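Local atomic coordinates of endoglycosidase (Bacteroides thetaiotaomicron, PDB entry 6Q64), a protein that probably hydrolyses glycosidic bonds in complex N-glycans, as a gut bacterial member of glycoside hydrolase family 18. Residues S102-R107 and G331-E336; V284-G289 and Y345-K350; D274-K279 and L319-G324; T280-E285 and L314-L319; Y152-E155 and N161-E164. The protein carries 1 engineered substitution. All blocks are in the same frame, centred on the assembly; numbering follows the deposited sequence.

Contact 1. Residues S102-R107 and G331-E336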
# COMPACT_ATOMS: atom_id res chain seq x y z
N SER A 102 -3.93 0.83 1.36
CA SER A 102 -4.49 -0.50 1.03
C SER A 102 -5.62 -0.80 2.01
O SER A 102 -5.39 -0.66 3.22
CB SER A 102 -3.42 -1.54 1.06
OG SER A 102 -2.69 -1.51 -0.16
N LEU A 103 -6.77 -1.22 1.47
CA LEU A 103 -8.00 -1.48 2.24
C LEU A 103 -7.98 -2.92 2.76
O LEU A 103 -8.44 -3.83 2.04
CB LEU A 103 -9.19 -1.21 1.33
CG LEU A 103 -9.19 0.19 0.71
CD1 LEU A 103 -10.20 0.30 -0.42
CD2 LEU A 103 -9.46 1.24 1.77
N TRP A 104 -7.49 -3.09 3.99
CA TRP A 104 -7.58 -4.34 4.78
C TRP A 104 -9.06 -4.69 5.01
O TRP A 104 -9.73 -3.96 5.79
CB TRP A 104 -6.81 -4.26 6.10
CG TRP A 104 -6.67 -5.60 6.75
CD1 TRP A 104 -7.45 -6.13 7.74
CD2 TRP A 104 -5.72 -6.62 6.39
NE1 TRP A 104 -7.04 -7.40 8.04
CE2 TRP A 104 -5.99 -7.73 7.23
CE3 TRP A 104 -4.68 -6.71 5.45
CZ2 TRP A 104 -5.23 -8.92 7.15
CZ3 TRP A 104 -3.94 -7.88 5.38
CH2 TRP A 104 -4.21 -8.96 6.22
N GLY A 105 -9.53 -5.72 4.30
CA GLY A 105 -10.80 -6.40 4.59
C GLY A 105 -11.86 -6.12 3.53
O GLY A 105 -12.64 -7.06 3.22
N THR A 106 -11.93 -4.90 3.00
CA THR A 106 -13.05 -4.52 2.10
C THR A 106 -12.83 -5.20 0.75
O THR A 106 -11.68 -5.30 0.36
CB THR A 106 -13.19 -3.01 1.93
OG1 THR A 106 -12.05 -2.64 1.15
CG2 THR A 106 -13.30 -2.27 3.25
N ARG A 107 -13.91 -5.65 0.11
CA ARG A 107 -13.87 -6.53 -1.09
C ARG A 107 -14.68 -5.86 -2.20
O ARG A 107 -14.10 -5.48 -3.21
CB ARG A 107 -14.41 -7.93 -0.75
CG ARG A 107 -13.52 -9.08 -1.21
CD ARG A 107 -12.04 -8.83 -0.90
NE ARG A 107 -11.52 -9.52 0.28
CZ ARG A 107 -10.59 -9.04 1.13
NH1 ARG A 107 -10.08 -7.83 0.99
NH2 ARG A 107 -10.20 -9.79 2.14
N GLY A 331 4.76 3.00 6.22
CA GLY A 331 3.35 2.72 6.49
C GLY A 331 3.15 1.93 7.78
O GLY A 331 4.12 1.45 8.38
N THR A 332 1.90 1.76 8.17
CA THR A 332 1.50 1.06 9.41
C THR A 332 0.43 0.06 9.03
O THR A 332 -0.37 0.36 8.13
CB THR A 332 1.00 2.11 10.38
OG1 THR A 332 0.11 2.85 9.54
CG2 THR A 332 2.09 3.00 10.96
N TYR A 333 0.51 -1.13 9.62
CA TYR A 333 -0.52 -2.19 9.52
C TYR A 333 -1.59 -1.86 10.57
O TYR A 333 -1.23 -1.71 11.75
CB TYR A 333 0.12 -3.56 9.72
CG TYR A 333 -0.82 -4.72 9.76
CD1 TYR A 333 -1.54 -5.11 8.65
CD2 TYR A 333 -0.98 -5.45 10.93
CE1 TYR A 333 -2.40 -6.20 8.69
CE2 TYR A 333 -1.81 -6.56 10.99
CZ TYR A 333 -2.53 -6.93 9.87
OH TYR A 333 -3.37 -8.01 9.96
N HIS A 334 -2.85 -1.76 10.12
CA HIS A 334 -3.99 -1.27 10.93
C HIS A 334 -3.62 0.14 11.39
O HIS A 334 -3.43 0.38 12.58
CB HIS A 334 -4.32 -2.28 12.05
CG HIS A 334 -5.27 -3.36 11.62
ND1 HIS A 334 -4.96 -4.71 11.72
CD2 HIS A 334 -6.52 -3.31 11.11
CE1 HIS A 334 -5.97 -5.43 11.27
NE2 HIS A 334 -6.93 -4.59 10.89
N MSE A 335 -3.44 1.01 10.40
CA MSE A 335 -3.01 2.39 10.59
C MSE A 335 -3.95 3.14 11.54
O MSE A 335 -3.50 3.99 12.30
CB MSE A 335 -2.92 3.14 9.26
CG MSE A 335 -3.97 2.77 8.27
SE MSE A 335 -3.88 3.87 6.66
CE MSE A 335 -2.60 5.32 6.87
N GLU A 336 -5.24 2.77 11.51
CA GLU A 336 -6.29 3.44 12.27
C GLU A 336 -6.14 3.25 13.79
O GLU A 336 -6.72 4.06 14.51
CB GLU A 336 -7.68 3.00 11.81
CG GLU A 336 -8.04 1.58 12.17
CD GLU A 336 -7.68 0.50 11.15
OE1 GLU A 336 -8.27 -0.63 11.23
OE2 GLU A 336 -6.82 0.79 10.29

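Contact 2. Residues V284-G289 and Y345-K350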
# COMPACT_ATOMS: atom_id res chain seq x y z
N VAL A 284 5.42 -0.92 9.69
CA VAL A 284 5.50 -1.35 11.09
C VAL A 284 4.11 -1.86 11.54
O VAL A 284 3.11 -1.69 10.78
CB VAL A 284 6.08 -0.17 11.88
CG1 VAL A 284 5.08 0.96 12.01
CG2 VAL A 284 6.60 -0.64 13.22
N GLU A 285 4.06 -2.58 12.67
CA GLU A 285 2.89 -3.42 13.05
C GLU A 285 2.13 -2.71 14.18
O GLU A 285 2.63 -2.67 15.32
CB GLU A 285 3.36 -4.85 13.29
CG GLU A 285 2.56 -5.71 14.25
CD GLU A 285 1.05 -5.64 14.22
OE1 GLU A 285 0.41 -6.55 13.60
OE2 GLU A 285 0.52 -4.73 14.89
N PHE A 286 0.97 -2.17 13.83
CA PHE A 286 0.25 -1.14 14.63
C PHE A 286 -0.96 -1.75 15.36
O PHE A 286 -1.38 -1.15 16.35
CB PHE A 286 -0.06 0.06 13.74
CG PHE A 286 0.80 1.26 14.03
CD1 PHE A 286 2.07 1.11 14.55
CD2 PHE A 286 0.32 2.54 13.81
CE1 PHE A 286 2.84 2.21 14.85
CE2 PHE A 286 1.10 3.64 14.10
CZ PHE A 286 2.36 3.48 14.63
N GLU A 287 -1.45 -2.91 14.92
CA GLU A 287 -2.34 -3.79 15.72
C GLU A 287 -1.71 -3.98 17.11
O GLU A 287 -2.44 -3.91 18.09
CB GLU A 287 -2.60 -5.07 14.92
CG GLU A 287 -3.31 -6.18 15.67
CD GLU A 287 -3.97 -7.20 14.74
OE1 GLU A 287 -5.16 -7.04 14.48
OE2 GLU A 287 -3.27 -8.13 14.25
N GLN A 288 -0.39 -4.06 17.22
CA GLN A 288 0.29 -4.30 18.53
C GLN A 288 1.13 -3.10 19.00
O GLN A 288 1.39 -3.03 20.20
CB GLN A 288 1.17 -5.53 18.39
CG GLN A 288 0.41 -6.81 18.68
CD GLN A 288 1.41 -7.92 18.90
OE1 GLN A 288 2.50 -7.92 18.31
NE2 GLN A 288 1.07 -8.84 19.79
N GLY A 289 1.56 -2.20 18.12
CA GLY A 289 2.57 -1.18 18.48
C GLY A 289 2.08 0.23 18.27
O GLY A 289 2.92 1.16 18.42
N TYR A 345 -3.26 9.89 15.14
CA TYR A 345 -2.25 9.53 14.10
C TYR A 345 -0.87 10.08 14.49
O TYR A 345 -0.05 10.53 13.65
CB TYR A 345 -2.72 9.96 12.70
CG TYR A 345 -3.66 8.98 12.05
CD1 TYR A 345 -3.21 7.80 11.50
CD2 TYR A 345 -5.02 9.22 12.01
CE1 TYR A 345 -4.07 6.88 10.92
CE2 TYR A 345 -5.90 8.33 11.42
CZ TYR A 345 -5.42 7.16 10.88
OH TYR A 345 -6.28 6.27 10.30
N LYS A 346 -0.58 9.99 15.79
CA LYS A 346 0.62 10.58 16.42
C LYS A 346 1.84 10.14 15.60
O LYS A 346 2.61 11.01 15.14
CB LYS A 346 0.74 10.09 17.87
CG LYS A 346 1.92 10.63 18.65
CD LYS A 346 2.06 9.97 19.98
CE LYS A 346 3.23 10.47 20.80
NZ LYS A 346 3.46 9.58 21.98
N TRP A 347 1.98 8.83 15.45
CA TRP A 347 3.25 8.19 15.03
C TRP A 347 3.42 8.37 13.53
O TRP A 347 4.44 8.92 13.10
CB TRP A 347 3.24 6.72 15.44
CG TRP A 347 3.31 6.59 16.93
CD1 TRP A 347 2.40 5.99 17.74
CD2 TRP A 347 4.34 7.09 17.79
NE1 TRP A 347 2.81 6.03 19.05
CE2 TRP A 347 3.99 6.72 19.11
CE3 TRP A 347 5.54 7.77 17.57
CZ2 TRP A 347 4.78 7.05 20.20
CZ3 TRP A 347 6.32 8.10 18.65
CH2 TRP A 347 5.93 7.77 19.95
N LEU A 348 2.41 8.01 12.76
CA LEU A 348 2.47 8.27 11.30
C LEU A 348 2.80 9.75 11.03
O LEU A 348 3.70 10.00 10.22
CB LEU A 348 1.16 7.82 10.66
CG LEU A 348 1.19 7.77 9.13
CD1 LEU A 348 2.28 6.83 8.62
CD2 LEU A 348 -0.17 7.37 8.58
N ARG A 349 2.14 10.71 11.67
CA ARG A 349 2.32 12.16 11.36
C ARG A 349 3.76 12.61 11.68
O ARG A 349 4.38 13.42 10.91
CB ARG A 349 1.36 12.98 12.21
CG ARG A 349 0.05 13.36 11.54
CD ARG A 349 -0.65 14.40 12.40
NE ARG A 349 -2.07 14.15 12.47
CZ ARG A 349 -2.95 14.53 11.54
NH1 ARG A 349 -2.55 15.19 10.47
NH2 ARG A 349 -4.23 14.25 11.70
N LYS A 350 4.23 12.17 12.84
CA LYS A 350 5.58 12.47 13.33
C LYS A 350 6.57 11.87 12.33
O LYS A 350 7.46 12.60 11.86
CB LYS A 350 5.78 11.87 14.72
CG LYS A 350 6.88 12.52 15.53
CD LYS A 350 7.01 11.88 16.87
CE LYS A 350 7.06 12.90 17.99
NZ LYS A 350 8.44 13.43 18.12

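Contact 3. Residues D274-K279 and L319-G324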
# COMPACT_ATOMS: atom_id res chain seq x y z
N ASP A 274 14.21 -3.00 -9.99
CA ASP A 274 14.40 -1.67 -10.61
C ASP A 274 14.18 -0.66 -9.49
O ASP A 274 13.22 -0.80 -8.74
CB ASP A 274 13.51 -1.47 -11.85
CG ASP A 274 13.78 -0.16 -12.59
OD1 ASP A 274 14.91 0.02 -13.07
OD2 ASP A 274 12.87 0.67 -12.68
N ASP A 275 15.14 0.24 -9.32
CA ASP A 275 14.96 1.48 -8.53
C ASP A 275 14.47 1.16 -7.12
O ASP A 275 13.57 1.83 -6.63
CB ASP A 275 13.96 2.37 -9.25
CG ASP A 275 13.92 3.78 -8.70
OD1 ASP A 275 14.91 4.20 -7.99
OD2 ASP A 275 12.91 4.43 -8.99
N TRP A 276 15.07 0.18 -6.47
CA TRP A 276 14.49 -0.38 -5.24
C TRP A 276 14.40 0.61 -4.07
O TRP A 276 13.43 0.54 -3.34
CB TRP A 276 15.26 -1.63 -4.90
CG TRP A 276 16.66 -1.40 -4.50
CD1 TRP A 276 17.76 -1.41 -5.29
CD2 TRP A 276 17.13 -1.21 -3.16
NE1 TRP A 276 18.89 -1.22 -4.55
CE2 TRP A 276 18.54 -1.09 -3.24
CE3 TRP A 276 16.49 -1.08 -1.93
CZ2 TRP A 276 19.33 -0.88 -2.12
CZ3 TRP A 276 17.27 -0.89 -0.81
CH2 TRP A 276 18.66 -0.79 -0.91
N GLU A 277 15.37 1.49 -3.88
CA GLU A 277 15.37 2.49 -2.78
C GLU A 277 14.14 3.37 -2.86
O GLU A 277 13.42 3.44 -1.86
CB GLU A 277 16.56 3.44 -2.83
CG GLU A 277 17.87 2.72 -2.59
CD GLU A 277 18.76 2.59 -3.81
OE1 GLU A 277 18.23 2.21 -4.87
OE2 GLU A 277 19.98 2.88 -3.68
N ARG A 278 13.89 4.01 -4.00
CA ARG A 278 12.79 5.01 -4.10
C ARG A 278 11.42 4.34 -4.24
O ARG A 278 10.40 4.99 -3.97
CB ARG A 278 13.12 6.03 -5.20
CG ARG A 278 14.26 6.97 -4.80
CD ARG A 278 14.01 7.80 -3.54
NE ARG A 278 12.73 8.48 -3.74
CZ ARG A 278 11.79 8.68 -2.82
NH1 ARG A 278 10.67 9.28 -3.18
NH2 ARG A 278 11.95 8.30 -1.57
N LYS A 279 11.35 3.06 -4.58
CA LYS A 279 10.04 2.38 -4.70
C LYS A 279 9.77 1.47 -3.50
O LYS A 279 8.71 0.81 -3.46
CB LYS A 279 9.99 1.57 -5.99
CG LYS A 279 10.19 2.38 -7.26
CD LYS A 279 10.39 1.48 -8.48
CE LYS A 279 9.28 0.49 -8.73
NZ LYS A 279 9.46 -0.15 -10.05
N LEU A 319 15.30 6.77 6.73
CA LEU A 319 16.28 5.70 6.39
C LEU A 319 17.03 6.09 5.13
O LEU A 319 16.40 6.08 4.06
CB LEU A 319 15.53 4.40 6.13
CG LEU A 319 16.41 3.18 5.95
CD1 LEU A 319 17.10 2.82 7.24
CD2 LEU A 319 15.59 1.99 5.50
N ASP A 320 18.29 6.52 5.30
CA ASP A 320 19.28 6.78 4.23
C ASP A 320 19.87 5.43 3.88
O ASP A 320 20.46 4.85 4.76
CB ASP A 320 20.31 7.80 4.70
CG ASP A 320 19.69 9.19 4.81
OD1 ASP A 320 18.64 9.41 4.11
OD2 ASP A 320 20.31 10.07 5.50
N LEU A 321 19.63 4.91 2.69
CA LEU A 321 20.23 3.62 2.22
C LEU A 321 21.69 3.75 1.84
O LEU A 321 22.23 4.85 1.78
CB LEU A 321 19.35 3.15 1.07
CG LEU A 321 18.00 2.74 1.62
CD1 LEU A 321 16.85 3.34 0.86
CD2 LEU A 321 17.93 1.24 1.69
N PRO A 322 22.44 2.65 1.63
CA PRO A 322 23.91 2.75 1.50
C PRO A 322 24.29 3.60 0.28
O PRO A 322 25.24 4.33 0.35
CB PRO A 322 24.36 1.31 1.41
CG PRO A 322 23.18 0.52 1.98
CD PRO A 322 21.96 1.27 1.49
N SER A 323 23.45 3.56 -0.76
CA SER A 323 23.58 4.44 -1.95
C SER A 323 23.50 5.91 -1.56
O SER A 323 23.92 6.69 -2.35
CB SER A 323 22.55 4.13 -2.96
OG SER A 323 21.32 4.70 -2.62
N GLY A 324 22.88 6.26 -0.43
CA GLY A 324 22.64 7.65 -0.00
C GLY A 324 21.20 8.07 -0.25
O GLY A 324 20.79 9.15 0.16

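Contact 4. Residues T280-E285 and L314-L319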
# COMPACT_ATOMS: atom_id res chain seq x y z
N THR A 280 10.69 1.38 -2.55
CA THR A 280 10.50 0.47 -1.41
C THR A 280 9.75 1.23 -0.30
O THR A 280 10.07 2.40 0.01
CB THR A 280 11.82 -0.14 -0.96
OG1 THR A 280 12.33 -0.98 -2.00
CG2 THR A 280 11.62 -0.97 0.28
N ILE A 281 8.75 0.57 0.27
CA ILE A 281 7.99 1.07 1.44
C ILE A 281 8.22 0.08 2.58
O ILE A 281 8.06 -1.13 2.34
CB ILE A 281 6.50 1.27 1.09
CG1 ILE A 281 6.29 2.60 0.35
CG2 ILE A 281 5.64 1.24 2.32
CD1 ILE A 281 5.10 2.61 -0.55
N ILE A 282 8.60 0.57 3.76
CA ILE A 282 8.77 -0.31 4.94
C ILE A 282 7.69 0.06 5.96
O ILE A 282 7.39 1.25 6.12
CB ILE A 282 10.18 -0.23 5.51
CG1 ILE A 282 10.78 1.18 5.40
CG2 ILE A 282 11.04 -1.26 4.80
CD1 ILE A 282 12.10 1.36 6.16
N THR A 283 7.11 -0.97 6.57
CA THR A 283 5.89 -0.86 7.37
C THR A 283 6.13 -1.49 8.73
O THR A 283 6.91 -2.47 8.88
CB THR A 283 4.68 -1.51 6.69
OG1 THR A 283 4.83 -2.93 6.68
CG2 THR A 283 4.49 -0.95 5.29
N VAL A 284 5.42 -0.92 9.69
CA VAL A 284 5.50 -1.35 11.09
C VAL A 284 4.11 -1.86 11.54
O VAL A 284 3.11 -1.69 10.78
CB VAL A 284 6.08 -0.17 11.88
CG1 VAL A 284 5.08 0.96 12.01
CG2 VAL A 284 6.60 -0.64 13.22
N GLU A 285 4.06 -2.58 12.67
CA GLU A 285 2.89 -3.42 13.05
C GLU A 285 2.13 -2.71 14.18
O GLU A 285 2.63 -2.67 15.32
CB GLU A 285 3.36 -4.85 13.29
CG GLU A 285 2.56 -5.71 14.25
CD GLU A 285 1.05 -5.64 14.22
OE1 GLU A 285 0.41 -6.55 13.60
OE2 GLU A 285 0.52 -4.73 14.89
N LEU A 314 10.48 5.95 13.23
CA LEU A 314 11.12 7.24 12.88
C LEU A 314 12.39 6.93 12.12
O LEU A 314 12.73 7.72 11.21
CB LEU A 314 11.40 8.07 14.14
CG LEU A 314 10.17 8.43 14.98
CD1 LEU A 314 10.59 9.18 16.22
CD2 LEU A 314 9.19 9.25 14.17
N ASP A 315 13.06 5.83 12.50
CA ASP A 315 14.24 5.33 11.78
C ASP A 315 13.81 5.04 10.35
O ASP A 315 14.48 5.51 9.41
CB ASP A 315 14.83 4.08 12.42
CG ASP A 315 16.17 3.68 11.83
OD1 ASP A 315 17.05 4.59 11.68
OD2 ASP A 315 16.30 2.48 11.48
N TYR A 316 12.69 4.33 10.21
CA TYR A 316 12.18 3.93 8.87
C TYR A 316 12.00 5.19 8.02
O TYR A 316 12.51 5.32 6.91
CB TYR A 316 10.91 3.10 9.01
CG TYR A 316 11.10 1.71 9.55
CD1 TYR A 316 12.23 1.34 10.28
CD2 TYR A 316 10.14 0.73 9.35
CE1 TYR A 316 12.40 0.05 10.79
CE2 TYR A 316 10.27 -0.55 9.88
CZ TYR A 316 11.39 -0.89 10.61
OH TYR A 316 11.52 -2.14 11.12
N ALA A 317 11.30 6.17 8.54
CA ALA A 317 10.92 7.35 7.74
C ALA A 317 12.18 8.10 7.30
O ALA A 317 12.06 8.80 6.30
CB ALA A 317 10.01 8.26 8.55
N THR A 318 13.27 8.01 8.05
CA THR A 318 14.48 8.84 7.80
C THR A 318 15.62 7.97 7.23
O THR A 318 16.78 8.47 7.27
CB THR A 318 14.98 9.52 9.08
OG1 THR A 318 15.30 8.46 9.97
CG2 THR A 318 13.96 10.44 9.71
N LEU A 319 15.30 6.77 6.73
CA LEU A 319 16.28 5.70 6.39
C LEU A 319 17.03 6.09 5.13
O LEU A 319 16.40 6.08 4.06
CB LEU A 319 15.53 4.40 6.13
CG LEU A 319 16.41 3.18 5.95
CD1 LEU A 319 17.10 2.82 7.24
CD2 LEU A 319 15.59 1.99 5.50

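Contact 5. Residues Y152-E155 and N161-E164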
# COMPACT_ATOMS: atom_id res chain seq x y z
N TYR A 152 -13.92 -23.49 -11.73
CA TYR A 152 -14.54 -22.21 -12.13
C TYR A 152 -13.60 -21.47 -13.09
O TYR A 152 -14.06 -20.88 -14.09
CB TYR A 152 -14.88 -21.31 -10.94
CG TYR A 152 -15.52 -20.02 -11.40
CD1 TYR A 152 -16.61 -20.07 -12.25
CD2 TYR A 152 -14.99 -18.78 -11.08
CE1 TYR A 152 -17.19 -18.92 -12.75
CE2 TYR A 152 -15.56 -17.61 -11.56
CZ TYR A 152 -16.67 -17.69 -12.40
OH TYR A 152 -17.27 -16.58 -12.90
N TRP A 153 -12.31 -21.49 -12.79
CA TRP A 153 -11.35 -20.53 -13.38
C TRP A 153 -10.70 -21.13 -14.63
O TRP A 153 -10.59 -20.39 -15.63
CB TRP A 153 -10.36 -20.08 -12.30
CG TRP A 153 -10.97 -19.08 -11.36
CD1 TRP A 153 -11.27 -19.25 -10.04
CD2 TRP A 153 -11.40 -17.75 -11.69
NE1 TRP A 153 -11.83 -18.11 -9.53
CE2 TRP A 153 -11.93 -17.17 -10.52
CE3 TRP A 153 -11.38 -16.98 -12.87
CZ2 TRP A 153 -12.43 -15.88 -10.50
CZ3 TRP A 153 -11.89 -15.70 -12.85
CH2 TRP A 153 -12.41 -15.16 -11.68
N VAL A 154 -10.35 -22.42 -14.60
CA VAL A 154 -9.46 -23.07 -15.61
C VAL A 154 -10.29 -23.57 -16.81
O VAL A 154 -10.12 -22.97 -17.90
CB VAL A 154 -8.58 -24.18 -14.99
CG1 VAL A 154 -7.72 -24.89 -16.03
CG2 VAL A 154 -7.70 -23.64 -13.86
N GLU A 155 -11.11 -24.62 -16.66
CA GLU A 155 -11.95 -25.14 -17.78
C GLU A 155 -13.13 -24.18 -18.02
O GLU A 155 -13.39 -23.85 -19.20
CB GLU A 155 -12.47 -26.58 -17.62
CG GLU A 155 -12.78 -27.03 -16.19
CD GLU A 155 -11.72 -27.93 -15.57
OE1 GLU A 155 -11.11 -28.74 -16.33
OE2 GLU A 155 -11.52 -27.84 -14.34
N ASN A 161 -6.92 -24.19 -20.76
CA ASN A 161 -5.71 -23.33 -20.75
C ASN A 161 -5.63 -22.64 -19.38
O ASN A 161 -6.08 -21.47 -19.25
CB ASN A 161 -5.70 -22.38 -21.96
CG ASN A 161 -4.34 -21.75 -22.25
OD1 ASN A 161 -3.52 -21.49 -21.36
ND2 ASN A 161 -4.10 -21.46 -23.51
N PHE A 162 -5.07 -23.32 -18.38
CA PHE A 162 -4.78 -22.75 -17.04
C PHE A 162 -4.50 -21.25 -17.14
O PHE A 162 -4.94 -20.53 -16.28
CB PHE A 162 -3.57 -23.42 -16.38
CG PHE A 162 -3.25 -22.95 -14.99
CD1 PHE A 162 -2.74 -21.68 -14.75
CD2 PHE A 162 -3.42 -23.80 -13.90
CE1 PHE A 162 -2.42 -21.27 -13.46
CE2 PHE A 162 -3.12 -23.38 -12.61
CZ PHE A 162 -2.62 -22.11 -12.39
N ILE A 163 -3.74 -20.82 -18.15
CA ILE A 163 -3.20 -19.43 -18.30
C ILE A 163 -4.32 -18.50 -18.78
O ILE A 163 -4.29 -17.31 -18.39
CB ILE A 163 -1.98 -19.41 -19.24
CG1 ILE A 163 -0.74 -19.97 -18.55
CG2 ILE A 163 -1.71 -18.04 -19.85
CD1 ILE A 163 0.16 -18.96 -17.94
N GLU A 164 -5.27 -18.96 -19.61
CA GLU A 164 -6.40 -18.07 -20.02
C GLU A 164 -7.22 -17.72 -18.76
O GLU A 164 -7.87 -16.64 -18.76
CB GLU A 164 -7.25 -18.69 -21.14
CG GLU A 164 -6.60 -18.64 -22.52
CD GLU A 164 -5.83 -17.37 -22.84
OE1 GLU A 164 -6.46 -16.35 -23.17
OE2 GLU A 164 -4.59 -17.41 -22.74

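Contact 1. Residues S102-R107 and G331-E336
W104 and H334 bring their backbones to 7.8 Å between CA atoms, and with no hydrogen bond linking S102-R107 to G331-E336 the approach is left to three aromatic side chains. W104 lies in the loop that follows strand 100-102, while Y333 is the last residue of strand 329-333 and H334 the first beyond it. The CG of W104 stands anti to the backbone N (chi1 -168°), which swings the indole across to G331-E336. Y333 meets it in a T-shaped pair: the tyrosine edge, led by CE1, is directed at one face of the indole, with the six-membered rings 5.2 Å apart between centroids and their planes at 86°. At the far end of the phenol, Y333 OH comes to 3.5 Å from W104 CZ2. H334 approaches the pyrrole part of the same indole from the same side, NE2 lying 3.5 Å from W104 CD1; its imidazole is inclined at 68° to that ring, an oblique meeting. The imidazole also leans over Y333, with ND1 above the rim of the phenol face, so all three rings touch one another. W76 and E287 pack against Y333 from outside the two segments, and E287 also touches H334. Two residues before W104, S102 OG is hydrogen-bonded to D186 OD2, on the strand that carries the catalytic motif in family 18 enzymes. An aromatic cluster set at the C-terminal ends of the TIM-barrel strands and in the loops that follow them lies on the barrel rim, a position consistent with lining the substrate cleft.

Contact 2. Residues V284-G289 and Y345-K350
F286 and W347 meet at the first turn of helix 346-358, for which Y345 occupies the N-cap position. Y345 O accepts from R349 N at 3.0 Å as the helix starts, and D338, outside the two segments, accepts from the backbone N of W347 with OD1 and of L348 with OD2. K346 sends its aliphatic chain back along the indole of W347, with CD 3.8 Å above one face near the rim. W347 makes the contact itself. Its CB lies near the plane of the F286 ring, at the edge, 3.5 Å from F286 CZ, while the indole turns off with CG anti to the carbonyl carbon (chi1 -68°). The phenyl and the pyrrole ring are therefore oblique, their planes at 72°. In this TIM barrel the pairing joins the helix that follows strand 329-333 to the short helix 286-289, which follows strand 280-285 directly. That short helix is capped by E285, whose OE2 receives Q288 N at 2.6 Å on its syn side, 35° out of the carboxylate plane. T332 and I313 also touch F286. Further out on the indole, W347 NE1 reaches K291 O in a weak hydrogen bond.

Contact 3. Residues D274-K279 and L319-G324
W276 and E277, in the short, weakly bonded helix of about 276-279, receive L321 and S323 from the loop L319-G324. W276 has its CG between the backbone N and the carbonyl carbon (chi1 67°), and the far rim of its indole reaches L321: CZ3 lies 3.4 Å from L321 CD2, an oblique contact. I268 of helix 261-268 touches both residues. E277 comes next: its CG sits over the centre of the indole face and is 3.7 Å from L321 CD1, so the two leucine methyls are divided between glutamate and tryptophan. The chain then bends at chi2 and carries OE2 to S323 OG, which donates a hydrogen bond modelled as very short, 2.5 Å. This junction lies at the N-terminal end of strands 280-285 and 329-333 of the TIM barrel, bringing together the two connections that lead into these neighbours. S323 is held in a type I beta turn closed by G324 N to L321 O at 2.7 Å, and its OG also accepts from K325 N. An alanine in place of E277 would probably deprive the S323 hydroxyl of this acceptor and bare the indole face on which CG lies. R278 bonds R326 O through NH2 and H70 O through NH1.

Contact 4. Residues T280-E285 and L314-L319
The ring of Y316 has the carbonyl oxygen of T283 at its edge, in plane and 4.0 Å from CE2, while I282 CD1 comes in obliquely beside the CB end. That methyl makes the closest contacts: it is 3.5 Å from Y316 CB and 3.6 Å from Y316 CG, and it also touches L319 CD2 at 3.6 Å. I282 thus wedges between Y316 and L319. The tyrosine has CG anti to its carbonyl carbon (chi1 -71°), which directs the ring at the strand, across I282 and toward T283 O. V264 and I330 add further apolar neighbours to it, and I268 does the same for I282. The side chain of T283 starts away from the helix, and its OG1 is bonded to Y253 O on the neighbouring strand 251-254. This is TIM-barrel packing of the outer face of a strand against helix 311-317, on the connection leading to strand 329-333. A leucine at Y316 would probably leave A255 O without its hydroxyl partner and open a gap where the ring lay beside I282 and T283 O. No hydrogen bond crosses the contact; cohesion rests on apolar burial, and the phenol is satisfied outside it.

Contact 5. Residues Y152-E155 and N161-E164
V154 and F162 carry most of this contact, their CA atoms only 4.9 Å apart. V154 applies its two methyls to different parts of the phenylalanine. CG1, anti to the backbone N (chi1 177°), rests on the main chain, 3.8 Å from F162 CA, whereas CG2 faces the ring more loosely, 4.3 Å from F162 CD2 and oblique to it. Because the F162 side chain leaves its backbone on the side away from V154, its main chain is met more closely than its ring. The two residues belong to successive helices, 149-155 and 162-179, so the contact closes a tight turn between them on the surface of the TIM barrel, between strand 128-135 and strand 184-189. A wider pi-type turn occurs at residues 152-155. N161 contributes mainly through its backbone, which comes beside V154 without a hydrogen bond between them. As N-cap of the second helix it also turns OD1 to I163 N at 3.3 Å, with a C=O...N angle of 134° and the donor tilted 18° from the carbonyl plane. Outside the two segments, L138 packs on V154, and W153 sets its indole against the ring of Y169 in an edge-to-face pair.

In the fold
Contacts 2 and 4 are buried, contact 3 is partly so, and contacts 1 and 5 lie at the surface. The first four gather around neighbouring strands 280-285 and 329-333: contacts 2 and 4 share V284 and E285, contacts 3 and 4 share L319, and backbone bonds such as Y333 N to V284 O join contact 1 to contacts 2 and 4. Contact 1 occupies the C-terminal mouth of the barrel and contact 3 the opposite end. Contact 5 stands apart, its centre about 31 Å from that of contact 1. Aromatic meetings mark contacts 1 and 2, an aliphatic side chain packs on an aromatic residue in contacts 4 and 5, and contact 3 alone has a hydrogen bond between its segments.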